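Putative oxidoreductase yhhX (Escherichia coli K-12, PDB 3F4L) is a putative oxidoreductase of the Gfo/Idh/MocA family that probably binds a nicotinamide nucleotide and may act as an NADP-dependent scyllo-inositol dehydrogenase. Local coordinates at residues I237-K241 with K242-I246. Sequence-based numbering, arbitrary orientation.
Sequences IVHGK and KGSFI
The imidazole of His239 takes the hydroxyl of Ser244 at its edge, in the plane of the ring, with ND1 2.6 Å from OG; either atom may supply the proton. The ring of Tyr233 from the second subunit meets this imidazole at about 55°. With CG beside the backbone N (chi1 -71°) and chi2 at -59°, ND1 of His239 is brought to the Ser244 hydroxyl, which the short serine sets at the ring edge. Replacing His239 by an alanine is likely to deprive the Ser244 hydroxyl of its ring partner and to open a gap beside that tyrosine. Phe245, on the other face, meets Val238 obliquely, CD2 lying 4.1 Å from CG2, and both apolar side chains pack against helix 129-140. These pairs belong to an antiparallel beta hairpin in the C-terminal alpha/beta domain, strand 236-240 turning back into 243-247 through Lys241, whose NZ bonds Leu200 O of the second subunit, and exposed Lys242. Val238 and Phe245 form a hydrogen-bonded pair: Val238 N to Phe245 O 3.0 Å, Phe245 N to Val238 O 2.9 Å. Gly240 N donates to Gly243 O (2.8 Å); residues with side chains seldom adopt the almost fully stretched backbone of Gly243. On the His239 face, Ile237 and Ile246 lie side by side, CG2 3.6 Å from CD1, beta-branched side chains at ease in extended backbone and packed against Tyr233 and Ile231 of the second subunit, respectively.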
ATOM      1  N   ILE A 237      -4.493  -4.728   7.872  1.00 13.26           N
ATOM      2  CA  ILE A 237      -3.769  -3.695   8.599  1.00 14.10           C
ATOM      3  C   ILE A 237      -4.806  -2.599   8.801  1.00 14.02           C
ATOM      4  O   ILE A 237      -5.517  -2.249   7.864  1.00 11.95           O
ATOM      5  CB  ILE A 237      -2.611  -3.093   7.780  1.00 15.24           C
ATOM      6  CG1 ILE A 237      -1.542  -4.149   7.503  1.00 15.83           C
ATOM      7  CG2 ILE A 237      -1.989  -1.925   8.553  1.00 16.05           C
ATOM      8  CD1 ILE A 237      -0.385  -3.617   6.691  1.00 15.49           C
ATOM      9  N   VAL A 238      -4.916  -2.084  10.020  1.00 13.05           N
ATOM     10  CA  VAL A 238      -5.862  -1.003  10.307  1.00 15.05           C
ATOM     11  C   VAL A 238      -5.129   0.018  11.170  1.00 14.53           C
ATOM     12  O   VAL A 238      -4.529  -0.342  12.185  1.00 17.19           O
ATOM     13  CB  VAL A 238      -7.093  -1.491  11.106  1.00 15.85           C
ATOM     14  CG1 VAL A 238      -8.037  -0.310  11.368  1.00 18.14           C
ATOM     15  CG2 VAL A 238      -7.817  -2.586  10.351  1.00 16.28           C
ATOM     16  N   HIS A 239      -5.162   1.278  10.758  1.00 13.23           N
ATOM     17  CA  HIS A 239      -4.505   2.337  11.514  1.00 16.68           C
ATOM     18  C   HIS A 239      -5.544   3.382  11.873  1.00 14.40           C
ATOM     19  O   HIS A 239      -6.303   3.823  11.014  1.00 16.56           O
ATOM     20  CB  HIS A 239      -3.374   2.992  10.689  1.00 14.25           C
ATOM     21  CG  HIS A 239      -2.180   2.108  10.499  1.00 16.95           C
ATOM     22  ND1 HIS A 239      -1.460   1.593  11.556  1.00 17.03           N
ATOM     23  CD2 HIS A 239      -1.599   1.619   9.378  1.00 17.10           C
ATOM     24  CE1 HIS A 239      -0.492   0.823  11.096  1.00 14.05           C
ATOM     25  NE2 HIS A 239      -0.554   0.821   9.776  1.00 15.43           N
ATOM     26  N   GLY A 240      -5.569   3.754  13.151  1.00 13.70           N
ATOM     27  CA  GLY A 240      -6.490   4.760  13.644  1.00 12.97           C
ATOM     28  C   GLY A 240      -5.667   5.827  14.348  1.00 13.47           C
ATOM     29  O   GLY A 240      -4.455   5.700  14.457  1.00 13.74           O
ATOM     30  N   LYS A 241      -6.308   6.875  14.844  1.00 13.62           N
ATOM     31  CA  LYS A 241      -5.564   7.937  15.512  1.00 16.07           C
ATOM     32  C   LYS A 241      -4.992   7.537  16.880  1.00 17.15           C
ATOM     33  O   LYS A 241      -4.027   8.141  17.356  1.00 15.73           O
ATOM     34  CB  LYS A 241      -6.442   9.184  15.632  1.00 17.93           C
ATOM     35  CG  LYS A 241      -6.686   9.855  14.280  1.00 20.76           C
ATOM     36  CD  LYS A 241      -7.420  11.172  14.429  1.00 22.89           C
ATOM     37  CE  LYS A 241      -7.469  11.920  13.114  1.00 22.23           C
ATOM     38  NZ  LYS A 241      -8.139  13.233  13.287  1.00 24.18           N
ATOM     39  N   LYS A 242      -5.556   6.502  17.495  1.00 15.89           N
ATOM     40  CA  LYS A 242      -5.074   6.062  18.801  1.00 17.88           C
ATOM     41  C   LYS A 242      -4.285   4.757  18.757  1.00 18.16           C
ATOM     42  O   LYS A 242      -3.758   4.319  19.781  1.00 19.60           O
ATOM     43  CB  LYS A 242      -6.240   5.905  19.775  1.00 19.23           C
ATOM     44  CG  LYS A 242      -7.139   7.129  19.912  1.00 20.94           C
ATOM     45  CD  LYS A 242      -8.302   6.826  20.861  1.00 28.56           C
ATOM     46  CE  LYS A 242      -9.382   7.917  20.832  1.00 32.34           C
ATOM     47  NZ  LYS A 242      -8.876   9.228  21.338  1.00 35.40           N
ATOM     48  N   GLY A 243      -4.192   4.129  17.589  1.00 17.54           N
ATOM     49  CA  GLY A 243      -3.454   2.876  17.527  1.00 16.84           C
ATOM     50  C   GLY A 243      -3.552   2.095  16.231  1.00 16.11           C
ATOM     51  O   GLY A 243      -4.073   2.584  15.232  1.00 15.87           O
ATOM     52  N   SER A 244      -3.049   0.867  16.260  1.00 15.83           N
ATOM     53  CA  SER A 244      -3.052   0.004  15.086  1.00 17.29           C
ATOM     54  C   SER A 244      -3.439  -1.437  15.419  1.00 15.17           C
ATOM     55  O   SER A 244      -3.347  -1.881  16.565  1.00 12.14           O
ATOM     56  CB  SER A 244      -1.655  -0.010  14.441  1.00 18.82           C
ATOM     57  OG  SER A 244      -1.183   1.298  14.166  1.00 18.03           O
ATOM     58  N   PHE A 245      -3.864  -2.150  14.384  1.00 14.38           N
ATOM     59  CA  PHE A 245      -4.234  -3.556  14.461  1.00 13.40           C
ATOM     60  C   PHE A 245      -3.567  -4.218  13.264  1.00 14.75           C
ATOM     61  O   PHE A 245      -3.611  -3.683  12.153  1.00 12.44           O
ATOM     62  CB  PHE A 245      -5.753  -3.732  14.348  1.00 12.08           C
ATOM     63  CG  PHE A 245      -6.186  -5.147  14.044  1.00 14.00           C
ATOM     64  CD1 PHE A 245      -6.446  -6.052  15.068  1.00 15.21           C
ATOM     65  CD2 PHE A 245      -6.345  -5.566  12.726  1.00 12.76           C
ATOM     66  CE1 PHE A 245      -6.867  -7.364  14.781  1.00 16.53           C
ATOM     67  CE2 PHE A 245      -6.762  -6.867  12.424  1.00 14.77           C
ATOM     68  CZ  PHE A 245      -7.027  -7.770  13.454  1.00 14.68           C
ATOM     69  N   ILE A 246      -2.959  -5.375  13.492  1.00 12.41           N
ATOM     70  CA  ILE A 246      -2.290  -6.128  12.447  1.00 13.51           C
ATOM     71  C   ILE A 246      -2.696  -7.596  12.574  1.00 14.96           C
ATOM     72  O   ILE A 246      -2.779  -8.141  13.679  1.00 15.78           O
ATOM     73  CB  ILE A 246      -0.751  -6.020  12.571  1.00 18.05           C
ATOM     74  CG1 ILE A 246      -0.319  -4.551  12.543  1.00 18.04           C
ATOM     75  CG2 ILE A 246      -0.087  -6.736  11.415  1.00 17.19           C
ATOM     76  CD1 ILE A 246      -0.639  -3.841  11.243  1.00 17.93           C
TER
HETATM   77  O   HOH W   1      -1.973   4.198  14.120  1.00 27.16           O